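Transcriptional regulator, LysR family (Vibrio cholerae, PDB 3T1B) probably binds DNA as a LysR-family transcription factor, and is known as an activator of virulence genes in Vibrio cholerae. Local coordinates at residues 6-11 / 34-39; 92-97 / 135-140; 98-103 / 126-131. The protein carries 1 engineered substitution. All blocks are in the same frame, centred on the assembly; numbering follows the deposited sequence.

Overall arrangement
Contact 1 (6-11 / 34-39) stands apart from the other two: it packs helix 3-15 against helix 29-43 in the DNA-binding part, its centre about 42 Å from that of contact 2 and about 55 Å from that of contact 3. It is mostly buried and rests on aliphatic packing. Contacts 2 and 3, only about 13 Å apart between centres, are partly buried and share one mixed sheet in the effector-binding part. Contact 2 (92-97 / 135-140) adds backbone and carboxylate bonds and a guanidinium stack along strand 91-98. Contact 3 (98-103 / 126-131) takes over where that strand ends, with weaker polar links, and the two meet through Ala97 and Ser127.

Contact 1 (6-11 / 34-39); sequences LNLFRL and RRIQAL
Helices 3-15 and 29-43 cross here with their local axes 9.5 Å apart and their N-to-C directions 121° apart, bringing Phe9 opposite Ile36 and Leu6 opposite Leu39. Both belong to the helix-turn-helix domain of the LysR family: 29-43 follows helix 18-25 across a short turn, and helix 3-15 packs against it to complete the three-helix core.

Ile36 reaches over to the backbone of the first helix, its CD1 lying 3.8 Å from Phe9 CA. The same methyl is near Phe9 CB and also comes within loose range of Leu8 CG, so it settles between two successive residues of helix 3-15. One turn further along, Leu39 does much the same with its CD2 methyl, which approaches Leu6 CA at 3.8 Å and also touches Phe9 CB, at 4.2 Å. Phe9 meets this helix with its CA and CB, and its side chain also packs on Leu47 and Leu48 beyond the helices. Leu6 in turn meets Thr79 of a second subunit, carrying the packing to a neighbouring chain.

At the other end the chemistry changes. Leu8, with CG anti to the backbone N (chi1 -180°), extends toward the second helix and crosses the side chain of Arg35 at about a right angle. The bend of Arg35 at chi3 (53°) swings its guanidinium back over this leucine. Its NE forms a salt bridge with Asp5, just before the first segment, which would help hold the guanidinium in place. Leu8 CD2 then sits over the centre of one guanidinium face, 3.4 Å from Arg35 CZ.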
ATOM      1  N   LEU A   6     -15.460  33.923  11.408  1.00 43.36           N
ATOM      2  CA  LEU A   6     -16.500  33.762  12.412  1.00 40.04           C
ATOM      3  C   LEU A   6     -15.883  33.833  13.803  1.00 40.51           C
ATOM      4  O   LEU A   6     -16.445  34.438  14.716  1.00 40.32           O
ATOM      5  CB  LEU A   6     -17.231  32.431  12.223  1.00 39.14           C
ATOM      6  CG  LEU A   6     -18.348  32.126  13.225  1.00 39.52           C
ATOM      7  CD1 LEU A   6     -19.416  33.206  13.186  1.00 39.97           C
ATOM      8  CD2 LEU A   6     -18.956  30.762  12.950  1.00 42.63           C
ATOM      9  N   ASN A   7     -14.717  33.211  13.957  1.00 41.25           N
ATOM     10  CA  ASN A   7     -13.984  33.266  15.216  1.00 40.25           C
ATOM     11  C   ASN A   7     -13.512  34.680  15.525  1.00 39.80           C
ATOM     12  O   ASN A   7     -13.522  35.113  16.679  1.00 39.13           O
ATOM     13  CB  ASN A   7     -12.794  32.306  15.194  1.00 41.79           C
ATOM     14  CG  ASN A   7     -11.954  32.395  16.453  1.00 43.18           C
ATOM     15  OD1 ASN A   7     -12.355  31.918  17.514  1.00 41.93           O
ATOM     16  ND2 ASN A   7     -10.780  33.007  16.340  1.00 43.24           N
ATOM     17  N   LEU A   8     -13.098  35.398  14.485  1.00 38.42           N
ATOM     18  CA  LEU A   8     -12.726  36.801  14.629  1.00 40.92           C
ATOM     19  C   LEU A   8     -13.936  37.616  15.062  1.00 40.24           C
ATOM     20  O   LEU A   8     -13.824  38.521  15.889  1.00 38.66           O
ATOM     21  CB  LEU A   8     -12.173  37.353  13.315  1.00 42.52           C
ATOM     22  CG  LEU A   8     -11.744  38.820  13.365  1.00 43.64           C
ATOM     23  CD1 LEU A   8     -10.666  39.027  14.415  1.00 42.78           C
ATOM     24  CD2 LEU A   8     -11.261  39.285  12.000  1.00 45.39           C
ATOM     25  N   PHE A   9     -15.091  37.290  14.491  1.00 49.81           N
ATOM     26  CA  PHE A   9     -16.341  37.925  14.884  1.00 48.69           C
ATOM     27  C   PHE A   9     -16.597  37.725  16.376  1.00 48.16           C
ATOM     28  O   PHE A   9     -16.992  38.656  17.078  1.00 48.49           O
ATOM     29  CB  PHE A   9     -17.506  37.372  14.063  1.00 49.01           C
ATOM     30  CG  PHE A   9     -18.856  37.683  14.640  1.00 47.43           C
ATOM     31  CD1 PHE A   9     -19.332  38.981  14.661  1.00 49.29           C
ATOM     32  CD2 PHE A   9     -19.649  36.675  15.158  1.00 44.79           C
ATOM     33  CE1 PHE A   9     -20.572  39.271  15.191  1.00 47.08           C
ATOM     34  CE2 PHE A   9     -20.892  36.958  15.692  1.00 45.66           C
ATOM     35  CZ  PHE A   9     -21.353  38.258  15.705  1.00 46.58           C
ATOM     36  N   ARG A  10     -16.363  36.505  16.851  1.00 39.65           N
ATOM     37  CA  ARG A  10     -16.514  36.182  18.266  1.00 37.40           C
ATOM     38  C   ARG A  10     -15.652  37.089  19.135  1.00 37.53           C
ATOM     39  O   ARG A  10     -16.135  37.682  20.099  1.00 39.12           O
ATOM     40  CB  ARG A  10     -16.149  34.719  18.533  1.00 37.93           C
ATOM     41  CG  ARG A  10     -16.086  34.369  20.015  1.00 39.42           C
ATOM     42  CD  ARG A  10     -15.721  32.910  20.241  1.00 41.42           C
ATOM     43  NE  ARG A  10     -14.335  32.611  19.886  1.00 40.54           N
ATOM     44  CZ  ARG A  10     -13.317  32.674  20.738  1.00 41.74           C
ATOM     45  NH1 ARG A  10     -13.526  33.033  21.998  1.00 44.19           N
ATOM     46  NH2 ARG A  10     -12.090  32.380  20.330  1.00 41.81           N
ATOM     47  N   LEU A  11     -14.371  37.181  18.790  1.00 41.07           N
ATOM     48  CA  LEU A  11     -13.439  38.023  19.532  1.00 43.99           C
ATOM     49  C   LEU A  11     -13.934  39.462  19.634  1.00 45.23           C
ATOM     50  O   LEU A  11     -13.914  40.058  20.711  1.00 44.81           O
ATOM     51  CB  LEU A  11     -12.052  37.986  18.885  1.00 43.06           C
ATOM     52  CG  LEU A  11     -11.085  36.898  19.370  1.00 45.43           C
ATOM     53  CD1 LEU A  11     -11.765  35.949  20.346  1.00 43.87           C
ATOM     54  CD2 LEU A  11     -10.476  36.138  18.197  1.00 44.92           C
ATOM     55  N   ARG A  34     -12.310  44.461   7.248  1.00 58.36           N
ATOM     56  CA  ARG A  34     -12.348  43.812   5.942  1.00 60.24           C
ATOM     57  C   ARG A  34     -12.806  42.356   6.033  1.00 60.61           C
ATOM     58  O   ARG A  34     -13.496  41.859   5.144  1.00 62.03           O
ATOM     59  CB  ARG A  34     -10.980  43.894   5.264  1.00 62.80           C
ATOM     60  CG  ARG A  34     -10.909  43.175   3.926  1.00 65.39           C
ATOM     61  CD  ARG A  34      -9.825  42.113   3.940  1.00 64.92           C
ATOM     62  NE  ARG A  34      -8.494  42.699   4.063  1.00 69.19           N
ATOM     63  CZ  ARG A  34      -7.416  42.032   4.460  1.00 70.59           C
ATOM     64  NH1 ARG A  34      -7.508  40.750   4.786  1.00 65.50           N
ATOM     65  NH2 ARG A  34      -6.246  42.651   4.537  1.00 69.95           N
ATOM     66  N   ARG A  35     -12.417  41.681   7.110  1.00 51.59           N
ATOM     67  CA  ARG A  35     -12.749  40.270   7.293  1.00 48.69           C
ATOM     68  C   ARG A  35     -14.163  40.062   7.834  1.00 48.35           C
ATOM     69  O   ARG A  35     -14.807  39.054   7.537  1.00 48.98           O
ATOM     70  CB  ARG A  35     -11.725  39.591   8.205  1.00 47.37           C
ATOM     71  CG  ARG A  35     -10.329  39.490   7.610  1.00 49.10           C
ATOM     72  CD  ARG A  35      -9.318  39.023   8.647  1.00 50.91           C
ATOM     73  NE  ARG A  35      -9.735  37.787   9.305  1.00 50.57           N
ATOM     74  CZ  ARG A  35      -9.083  37.223  10.318  1.00 48.48           C
ATOM     75  NH1 ARG A  35      -7.981  37.784  10.796  1.00 49.62           N
ATOM     76  NH2 ARG A  35      -9.538  36.100  10.857  1.00 46.96           N
ATOM     77  N   ILE A  36     -14.643  41.008   8.635  1.00 48.25           N
ATOM     78  CA  ILE A  36     -16.007  40.940   9.149  1.00 47.27           C
ATOM     79  C   ILE A  36     -17.005  41.176   8.021  1.00 50.41           C
ATOM     80  O   ILE A  36     -18.006  40.469   7.906  1.00 48.14           O
ATOM     81  CB  ILE A  36     -16.251  41.961  10.273  1.00 46.08           C
ATOM     82  CG1 ILE A  36     -15.371  41.643  11.483  1.00 45.41           C
ATOM     83  CG2 ILE A  36     -17.721  41.976  10.670  1.00 43.98           C
ATOM     84  CD1 ILE A  36     -15.519  40.225  11.991  1.00 44.04           C
ATOM     85  N   GLN A  37     -16.722  42.175   7.190  1.00 58.73           N
ATOM     86  CA  GLN A  37     -17.544  42.453   6.019  1.00 61.56           C
ATOM     87  C   GLN A  37     -17.498  41.274   5.054  1.00 63.66           C
ATOM     88  O   GLN A  37     -18.518  40.879   4.493  1.00 63.46           O
ATOM     89  CB  GLN A  37     -17.066  43.723   5.314  1.00 64.03           C
ATOM     90  CG  GLN A  37     -17.275  44.998   6.113  1.00 64.26           C
ATOM     91  CD  GLN A  37     -16.642  46.210   5.454  1.00 67.86           C
ATOM     92  OE1 GLN A  37     -15.534  46.134   4.922  1.00 66.34           O
ATOM     93  NE2 GLN A  37     -17.345  47.339   5.486  1.00 68.11           N
ATOM     94  N   ALA A  38     -16.306  40.717   4.867  1.00 59.53           N
ATOM     95  CA  ALA A  38     -16.127  39.559   4.000  1.00 59.75           C
ATOM     96  C   ALA A  38     -16.982  38.394   4.481  1.00 59.21           C
ATOM     97  O   ALA A  38     -17.518  37.629   3.678  1.00 63.41           O
ATOM     98  CB  ALA A  38     -14.663  39.159   3.944  1.00 56.66           C
ATOM     99  N   LEU A  39     -17.104  38.264   5.797  1.00 52.60           N
ATOM    100  CA  LEU A  39     -17.947  37.231   6.387  1.00 51.20           C
ATOM    101  C   LEU A  39     -19.412  37.532   6.096  1.00 53.48           C
ATOM    102  O   LEU A  39     -20.168  36.654   5.677  1.00 52.02           O
ATOM    103  CB  LEU A  39     -17.716  37.149   7.898  1.00 46.23           C
ATOM    104  CG  LEU A  39     -18.525  36.092   8.649  1.00 43.68           C
ATOM    105  CD1 LEU A  39     -18.139  34.703   8.184  1.00 44.65           C
ATOM    106  CD2 LEU A  39     -18.328  36.228  10.146  1.00 40.57           C
TER

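Contact 2 (92-97 / 135-140); sequences RIRISA and PTEWDV
Trp138 has CG anti to its own carbonyl carbon (chi1 -52°), which lays the indole alongside strand 91-98, and the bend of Arg94 at chi3 (79°) folds its guanidinium down onto that ring. The two groups stack with planes 23° apart, Arg94 CZ being 4.0 Å from the centroid of the six-membered ring, a cation-pi contact over the face. Ser96 approaches the opposite face: its CB makes a CH-pi contact over the middle of the indole, and the six-membered ring is clasped between two side chains of one strand.

Other bonds fix where the guanidinium lies. NH1 donates to Glu137 O near the guanidinium plane, although the modelled separation is too short to be trusted as a length. NH2 forms a salt bridge with Glu123, so the cation is held between the turn before strand 140-144 and strand 120-127.

Asp139 pairs with the backbone of the same arginine. Its OD2 accepts from Arg94 N at 3.0 Å, on the anti side of the carboxylate though tilted out of its plane, while Asp139 N gives its hydrogen to Arg94 O at 2.9 Å. The carboxylate thus stands in for a strand carbonyl just before the true strand begins. Val140 N makes a second, weak bond to Arg94 O.

Regular pairing starts from there, with Ser96 N donating to Val140 O at 3.1 Å and Ile95 bridged to Val140 in parallel. With strand 120-127 hydrogen-bonded along its other edge, strand 91-98 becomes an inner strand among the parallel strands of the mixed sheet in the periplasmic-binding-protein-like effector domain of LysR regulators.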
ATOM      1  N   ARG A  92       6.054   7.719  25.195  1.00 35.20           N
ATOM      2  CA  ARG A  92       6.676   6.555  24.576  1.00 34.60           C
ATOM      3  C   ARG A  92       6.964   6.795  23.098  1.00 34.09           C
ATOM      4  O   ARG A  92       6.171   7.426  22.399  1.00 35.57           O
ATOM      5  CB  ARG A  92       5.782   5.326  24.741  1.00 36.62           C
ATOM      6  CG  ARG A  92       6.383   4.037  24.201  1.00 37.83           C
ATOM      7  CD  ARG A  92       5.530   2.841  24.577  1.00 40.58           C
ATOM      8  NE  ARG A  92       5.246   2.828  26.011  1.00 43.25           N
ATOM      9  CZ  ARG A  92       6.043   2.290  26.928  1.00 43.41           C
ATOM     10  NH1 ARG A  92       5.701   2.331  28.208  1.00 43.84           N
ATOM     11  NH2 ARG A  92       7.181   1.709  26.568  1.00 41.15           N
ATOM     12  N   ILE A  93       8.101   6.287  22.628  1.00 37.58           N
ATOM     13  CA  ILE A  93       8.473   6.392  21.221  1.00 37.64           C
ATOM     14  C   ILE A  93       8.791   5.017  20.633  1.00 37.43           C
ATOM     15  O   ILE A  93       9.407   4.178  21.290  1.00 37.05           O
ATOM     16  CB  ILE A  93       9.688   7.322  21.018  1.00 35.88           C
ATOM     17  CG1 ILE A  93      10.938   6.728  21.670  1.00 34.37           C
ATOM     18  CG2 ILE A  93       9.404   8.704  21.576  1.00 35.09           C
ATOM     19  CD1 ILE A  93      12.158   7.602  21.545  1.00 34.11           C
ATOM     20  N   ARG A  94       8.365   4.793  19.393  1.00 39.78           N
ATOM     21  CA  ARG A  94       8.617   3.525  18.720  1.00 41.27           C
ATOM     22  C   ARG A  94       9.880   3.614  17.867  1.00 40.27           C
ATOM     23  O   ARG A  94      10.002   4.496  17.013  1.00 40.87           O
ATOM     24  CB  ARG A  94       7.420   3.116  17.856  1.00 43.99           C
ATOM     25  CG  ARG A  94       6.089   3.155  18.586  1.00 47.48           C
ATOM     26  CD  ARG A  94       4.965   2.523  17.767  1.00 53.45           C
ATOM     27  NE  ARG A  94       4.980   1.061  17.831  1.00 54.29           N
ATOM     28  CZ  ARG A  94       5.207   0.261  16.793  1.00 56.26           C
ATOM     29  NH1 ARG A  94       5.437   0.777  15.593  1.00 55.68           N
ATOM     30  NH2 ARG A  94       5.199  -1.054  16.953  1.00 56.81           N
ATOM     31  N   ILE A  95      10.815   2.701  18.105  1.00 29.07           N
ATOM     32  CA  ILE A  95      12.079   2.682  17.376  1.00 28.58           C
ATOM     33  C   ILE A  95      12.361   1.321  16.741  1.00 29.78           C
ATOM     34  O   ILE A  95      12.184   0.280  17.374  1.00 30.13           O
ATOM     35  CB  ILE A  95      13.254   3.062  18.292  1.00 29.37           C
ATOM     36  CG1 ILE A  95      13.062   4.475  18.840  1.00 28.74           C
ATOM     37  CG2 ILE A  95      14.569   2.968  17.535  1.00 29.20           C
ATOM     38  CD1 ILE A  95      14.143   4.901  19.803  1.00 29.68           C
ATOM     39  N   SER A  96      12.795   1.340  15.486  1.00 34.48           N
ATOM     40  CA  SER A  96      13.138   0.118  14.766  1.00 34.73           C
ATOM     41  C   SER A  96      14.632   0.090  14.469  1.00 34.89           C
ATOM     42  O   SER A  96      15.200   1.085  14.023  1.00 35.04           O
ATOM     43  CB  SER A  96      12.342   0.022  13.466  1.00 36.89           C
ATOM     44  OG  SER A  96      12.735  -1.108  12.704  1.00 38.09           O
ATOM     45  N   ALA A  97      15.263  -1.053  14.721  1.00 30.79           N
ATOM     46  CA  ALA A  97      16.705  -1.190  14.551  1.00 31.98           C
ATOM     47  C   ALA A  97      17.077  -2.563  13.987  1.00 33.08           C
ATOM     48  O   ALA A  97      16.278  -3.496  14.044  1.00 33.22           O
ATOM     49  CB  ALA A  97      17.411  -0.943  15.876  1.00 29.99           C
ATOM     50  N   PRO A 135       7.142   2.697   7.311  1.00 53.60           N
ATOM     51  CA  PRO A 135       7.779   3.820   8.010  1.00 53.08           C
ATOM     52  C   PRO A 135       6.810   4.635   8.869  1.00 53.97           C
ATOM     53  O   PRO A 135       7.245   5.335   9.785  1.00 51.98           O
ATOM     54  CB  PRO A 135       8.323   4.683   6.863  1.00 54.14           C
ATOM     55  CG  PRO A 135       7.499   4.298   5.670  1.00 57.25           C
ATOM     56  CD  PRO A 135       7.229   2.837   5.848  1.00 55.55           C
ATOM     57  N   THR A 136       5.516   4.540   8.578  1.00 56.76           N
ATOM     58  CA  THR A 136       4.513   5.327   9.287  1.00 57.19           C
ATOM     59  C   THR A 136       4.208   4.746  10.665  1.00 56.03           C
ATOM     60  O   THR A 136       3.446   5.326  11.438  1.00 57.55           O
ATOM     61  CB  THR A 136       3.206   5.426   8.483  1.00 61.92           C
ATOM     62  OG1 THR A 136       2.605   4.129   8.383  1.00 61.14           O
ATOM     63  CG2 THR A 136       3.484   5.966   7.089  1.00 59.59           C
ATOM     64  N   GLU A 137       4.809   3.600  10.969  1.00 52.48           N
ATOM     65  CA  GLU A 137       4.604   2.948  12.258  1.00 51.36           C
ATOM     66  C   GLU A 137       5.705   3.305  13.250  1.00 47.04           C
ATOM     67  O   GLU A 137       5.629   2.947  14.426  1.00 45.91           O
ATOM     68  CB  GLU A 137       4.558   1.428  12.089  1.00 53.00           C
ATOM     69  CG  GLU A 137       3.382   0.911  11.286  1.00 56.41           C
ATOM     70  CD  GLU A 137       3.324  -0.607  11.256  1.00 61.13           C
ATOM     71  OE1 GLU A 137       2.468  -1.159  10.528  1.00 61.46           O
ATOM     72  OE2 GLU A 137       4.135  -1.246  11.963  1.00 57.02           O
ATOM     73  N   TRP A 138       6.724   4.013  12.776  1.00 39.04           N
ATOM     74  CA  TRP A 138       7.917   4.248  13.581  1.00 36.32           C
ATOM     75  C   TRP A 138       8.277   5.728  13.707  1.00 35.62           C
ATOM     76  O   TRP A 138       8.088   6.506  12.772  1.00 36.86           O
ATOM     77  CB  TRP A 138       9.096   3.454  13.010  1.00 34.96           C
ATOM     78  CG  TRP A 138       8.774   2.005  12.807  1.00 37.06           C
ATOM     79  CD1 TRP A 138       8.481   1.386  11.628  1.00 36.72           C
ATOM     80  CD2 TRP A 138       8.692   0.996  13.820  1.00 35.02           C
ATOM     81  NE1 TRP A 138       8.231   0.052  11.841  1.00 38.16           N
ATOM     82  CE2 TRP A 138       8.352  -0.213  13.181  1.00 36.70           C
ATOM     83  CE3 TRP A 138       8.876   0.998  15.206  1.00 33.39           C
ATOM     84  CZ2 TRP A 138       8.193  -1.408  13.878  1.00 37.31           C
ATOM     85  CZ3 TRP A 138       8.715  -0.188  15.897  1.00 33.75           C
ATOM     86  CH2 TRP A 138       8.378  -1.376  15.232  1.00 37.39           C
ATOM     87  N   ASP A 139       8.785   6.106  14.876  1.00 37.95           N
ATOM     88  CA  ASP A 139       9.252   7.466  15.114  1.00 37.87           C
ATOM     89  C   ASP A 139      10.660   7.651  14.555  1.00 37.27           C
ATOM     90  O   ASP A 139      10.965   8.674  13.941  1.00 38.58           O
ATOM     91  CB  ASP A 139       9.232   7.783  16.612  1.00 35.24           C
ATOM     92  CG  ASP A 139       7.823   7.953  17.154  1.00 37.65           C
ATOM     93  OD1 ASP A 139       7.002   8.615  16.483  1.00 39.93           O
ATOM     94  OD2 ASP A 139       7.533   7.420  18.247  1.00 39.21           O
ATOM     95  N   VAL A 140      11.513   6.658  14.780  1.00 32.94           N
ATOM     96  CA  VAL A 140      12.863   6.661  14.228  1.00 33.76           C
ATOM     97  C   VAL A 140      13.249   5.261  13.765  1.00 32.87           C
ATOM     98  O   VAL A 140      13.006   4.274  14.463  1.00 31.76           O
ATOM     99  CB  VAL A 140      13.912   7.161  15.245  1.00 32.93           C
ATOM    100  CG1 VAL A 140      15.318   6.986  14.682  1.00 31.17           C
ATOM    101  CG2 VAL A 140      13.661   8.614  15.604  1.00 33.03           C
TER

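Contact 3 (98-103 / 126-131); sequences PSELTK and MSNQAD. Engineered in segment 98-103: Glu100 (natural residue Asn).
Pro98 O, the last strand carbonyl before the chain turns into helix 102-116, takes a hydrogen bond from Thr102 OG1 at 2.6 Å, in the carbonyl plane and on a lone pair, and Met126 CG of the neighbouring strand packs against the same oxygen. The threonine hydroxyl can turn back this way because OG1 stands anti to its carbonyl carbon (chi1 -53°), beside the backbone N. The bond closes the turn within the segment, and Met126 packs against it.

The methionine chain bends at chi2 and chi3 and crosses the Thr102 side chain at a slant, with Met126 SD 4.0 Å from Thr102 CB. Closer to its backbone, Met126 CB lies against Ser99 CA. The methionine also packs on Ala219 of a third subunit, and its backbone N is hydrogen-bonded to Ser218 OG of that chain.

The polar links between the segments are weaker. Ser99 N donates to Ser127 O at 3.3 Å in a bent, weak bond that completes the last parallel bridge, Pro98 with Ser127. Beside it, Ser99 OG gives a weak bond to Asn128 OD1, also 3.3 Å long, leaving the amide nitrogen of Asn128 to a weak bond with Ser218 O of the same chain. Glu100, an engineered residue, points its CB away from segment 126-131, and its OE1 accepts from Asn221 N at the start of helix 221-228.

Strand 91-98, helix 102-116 and strand 120-127 form a beta-alpha-beta unit, and this contact joins the turn between the first strand and the helix to the end of the second strand. The position of these strand ends, with Asn128 reaching Ser218, is consistent with a place beside the cleft between the two subdomains, where effectors bind in many LysR-type regulators.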
ATOM      1  N   PRO A  98      18.297  -2.689  13.435  1.00 34.78           N
ATOM      2  CA  PRO A  98      18.772  -3.938  12.824  1.00 35.65           C
ATOM      3  C   PRO A  98      18.941  -5.061  13.845  1.00 37.02           C
ATOM      4  O   PRO A  98      19.324  -4.804  14.986  1.00 35.54           O
ATOM      5  CB  PRO A  98      20.134  -3.546  12.239  1.00 36.17           C
ATOM      6  CG  PRO A  98      20.076  -2.061  12.091  1.00 35.10           C
ATOM      7  CD  PRO A  98      19.268  -1.597  13.257  1.00 33.89           C
ATOM      8  N   SER A  99      18.666  -6.292  13.422  1.00 52.38           N
ATOM      9  CA  SER A  99      18.681  -7.446  14.318  1.00 52.33           C
ATOM     10  C   SER A  99      19.996  -7.622  15.079  1.00 54.59           C
ATOM     11  O   SER A  99      20.016  -7.607  16.309  1.00 53.65           O
ATOM     12  CB  SER A  99      18.368  -8.729  13.539  1.00 55.96           C
ATOM     13  OG  SER A  99      17.041  -8.713  13.036  1.00 57.97           O
ATOM     14  N   GLU A 100      21.090  -7.787  14.343  1.00 59.40           N
ATOM     15  CA  GLU A 100      22.363  -8.189  14.939  1.00 62.42           C
ATOM     16  C   GLU A 100      23.189  -7.034  15.505  1.00 58.67           C
ATOM     17  O   GLU A 100      23.950  -7.218  16.455  1.00 59.57           O
ATOM     18  CB  GLU A 100      23.203  -8.949  13.913  1.00 66.38           C
ATOM     19  CG  GLU A 100      22.408  -9.904  13.043  1.00 68.25           C
ATOM     20  CD  GLU A 100      21.766 -11.026  13.834  1.00 69.17           C
ATOM     21  OE1 GLU A 100      22.474 -11.681  14.627  1.00 66.77           O
ATOM     22  OE2 GLU A 100      20.551 -11.256  13.658  1.00 71.35           O
ATOM     23  N   LEU A 101      23.044  -5.849  14.920  1.00 37.59           N
ATOM     24  CA  LEU A 101      23.961  -4.749  15.206  1.00 38.06           C
ATOM     25  C   LEU A 101      23.552  -3.837  16.365  1.00 36.18           C
ATOM     26  O   LEU A 101      24.396  -3.142  16.932  1.00 36.44           O
ATOM     27  CB  LEU A 101      24.195  -3.916  13.943  1.00 39.80           C
ATOM     28  CG  LEU A 101      24.718  -4.705  12.738  1.00 42.40           C
ATOM     29  CD1 LEU A 101      25.000  -3.782  11.566  1.00 41.55           C
ATOM     30  CD2 LEU A 101      25.964  -5.490  13.119  1.00 40.70           C
ATOM     31  N   THR A 102      22.273  -3.840  16.724  1.00 37.25           N
ATOM     32  CA  THR A 102      21.783  -2.926  17.753  1.00 37.06           C
ATOM     33  C   THR A 102      22.485  -3.112  19.094  1.00 36.16           C
ATOM     34  O   THR A 102      22.878  -2.141  19.736  1.00 36.41           O
ATOM     35  CB  THR A 102      20.267  -3.068  17.962  1.00 36.38           C
ATOM     36  OG1 THR A 102      19.596  -2.929  16.705  1.00 36.60           O
ATOM     37  CG2 THR A 102      19.765  -1.998  18.926  1.00 33.96           C
ATOM     38  N   LYS A 103      22.632  -4.363  19.514  1.00 40.94           N
ATOM     39  CA  LYS A 103      23.282  -4.673  20.779  1.00 43.25           C
ATOM     40  C   LYS A 103      24.694  -4.096  20.848  1.00 43.06           C
ATOM     41  O   LYS A 103      25.098  -3.532  21.867  1.00 42.12           O
ATOM     42  CB  LYS A 103      23.336  -6.186  20.990  1.00 44.19           C
ATOM     43  CG  LYS A 103      24.043  -6.618  22.264  1.00 45.90           C
ATOM     44  CD  LYS A 103      23.311  -6.128  23.504  1.00 45.38           C
ATOM     45  CE  LYS A 103      23.898  -6.733  24.772  1.00 47.71           C
ATOM     46  NZ  LYS A 103      25.292  -6.274  25.032  1.00 47.58           N
ATOM     47  N   MET A 126      13.363  -5.110  16.505  1.00 36.42           N
ATOM     48  CA  MET A 126      14.466  -5.460  15.607  1.00 36.64           C
ATOM     49  C   MET A 126      14.005  -6.331  14.436  1.00 39.80           C
ATOM     50  O   MET A 126      13.189  -7.235  14.609  1.00 41.19           O
ATOM     51  CB  MET A 126      15.588  -6.169  16.373  1.00 36.49           C
ATOM     52  CG  MET A 126      16.730  -5.259  16.804  1.00 37.35           C
ATOM     53  SD  MET A 126      16.623  -4.729  18.522  1.00 37.42           S
ATOM     54  CE  MET A 126      16.729  -6.305  19.364  1.00 35.40           C
ATOM     55  N   SER A 127      14.536  -6.054  13.248  1.00 41.38           N
ATOM     56  CA  SER A 127      14.180  -6.809  12.051  1.00 44.87           C
ATOM     57  C   SER A 127      15.353  -6.907  11.078  1.00 45.96           C
ATOM     58  O   SER A 127      16.282  -6.099  11.131  1.00 43.38           O
ATOM     59  CB  SER A 127      12.964  -6.184  11.357  1.00 44.94           C
ATOM     60  OG  SER A 127      13.177  -4.815  11.062  1.00 44.49           O
ATOM     61  N   ASN A 128      15.301  -7.904  10.199  1.00 63.81           N
ATOM     62  CA  ASN A 128      16.332  -8.110   9.184  1.00 64.32           C
ATOM     63  C   ASN A 128      16.040  -7.370   7.884  1.00 64.73           C
ATOM     64  O   ASN A 128      16.955  -6.975   7.163  1.00 63.81           O
ATOM     65  CB  ASN A 128      16.500  -9.605   8.891  1.00 65.09           C
ATOM     66  CG  ASN A 128      17.630 -10.229   9.683  1.00 69.00           C
ATOM     67  OD1 ASN A 128      18.502  -9.527  10.196  1.00 68.09           O
ATOM     68  ND2 ASN A 128      17.628 -11.556   9.780  1.00 68.79           N
ATOM     69  N   GLN A 129      14.758  -7.188   7.592  1.00 66.29           N
ATOM     70  CA  GLN A 129      14.333  -6.613   6.324  1.00 66.69           C
ATOM     71  C   GLN A 129      13.813  -5.190   6.504  1.00 65.68           C
ATOM     72  O   GLN A 129      12.642  -4.982   6.825  1.00 67.21           O
ATOM     73  CB  GLN A 129      13.266  -7.504   5.688  1.00 69.08           C
ATOM     74  CG  GLN A 129      13.727  -8.941   5.491  1.00 70.97           C
ATOM     75  CD  GLN A 129      12.602  -9.945   5.617  1.00 71.75           C
ATOM     76  OE1 GLN A 129      12.390 -10.525   6.681  1.00 73.88           O
ATOM     77  NE2 GLN A 129      11.878 -10.163   4.528  1.00 72.63           N
ATOM     78  N   ALA A 130      14.692  -4.216   6.291  1.00 54.85           N
ATOM     79  CA  ALA A 130      14.361  -2.809   6.496  1.00 54.09           C
ATOM     80  C   ALA A 130      13.431  -2.257   5.416  1.00 57.56           C
ATOM     81  O   ALA A 130      12.830  -1.199   5.587  1.00 55.33           O
ATOM     82  CB  ALA A 130      15.633  -1.972   6.581  1.00 51.69           C
ATOM     83  N   ASP A 131      13.318  -2.972   4.303  1.00 62.65           N
ATOM     84  CA  ASP A 131      12.445  -2.544   3.216  1.00 64.09           C
ATOM     85  C   ASP A 131      11.012  -3.019   3.435  1.00 65.13           C
ATOM     86  O   ASP A 131      10.061  -2.395   2.961  1.00 67.50           O
ATOM     87  CB  ASP A 131      12.975  -3.050   1.871  1.00 64.69           C
ATOM     88  CG  ASP A 131      14.093  -2.182   1.317  1.00 66.34           C
ATOM     89  OD1 ASP A 131      14.605  -1.318   2.060  1.00 64.89           O
ATOM     90  OD2 ASP A 131      14.458  -2.364   0.136  1.00 69.45           O
TER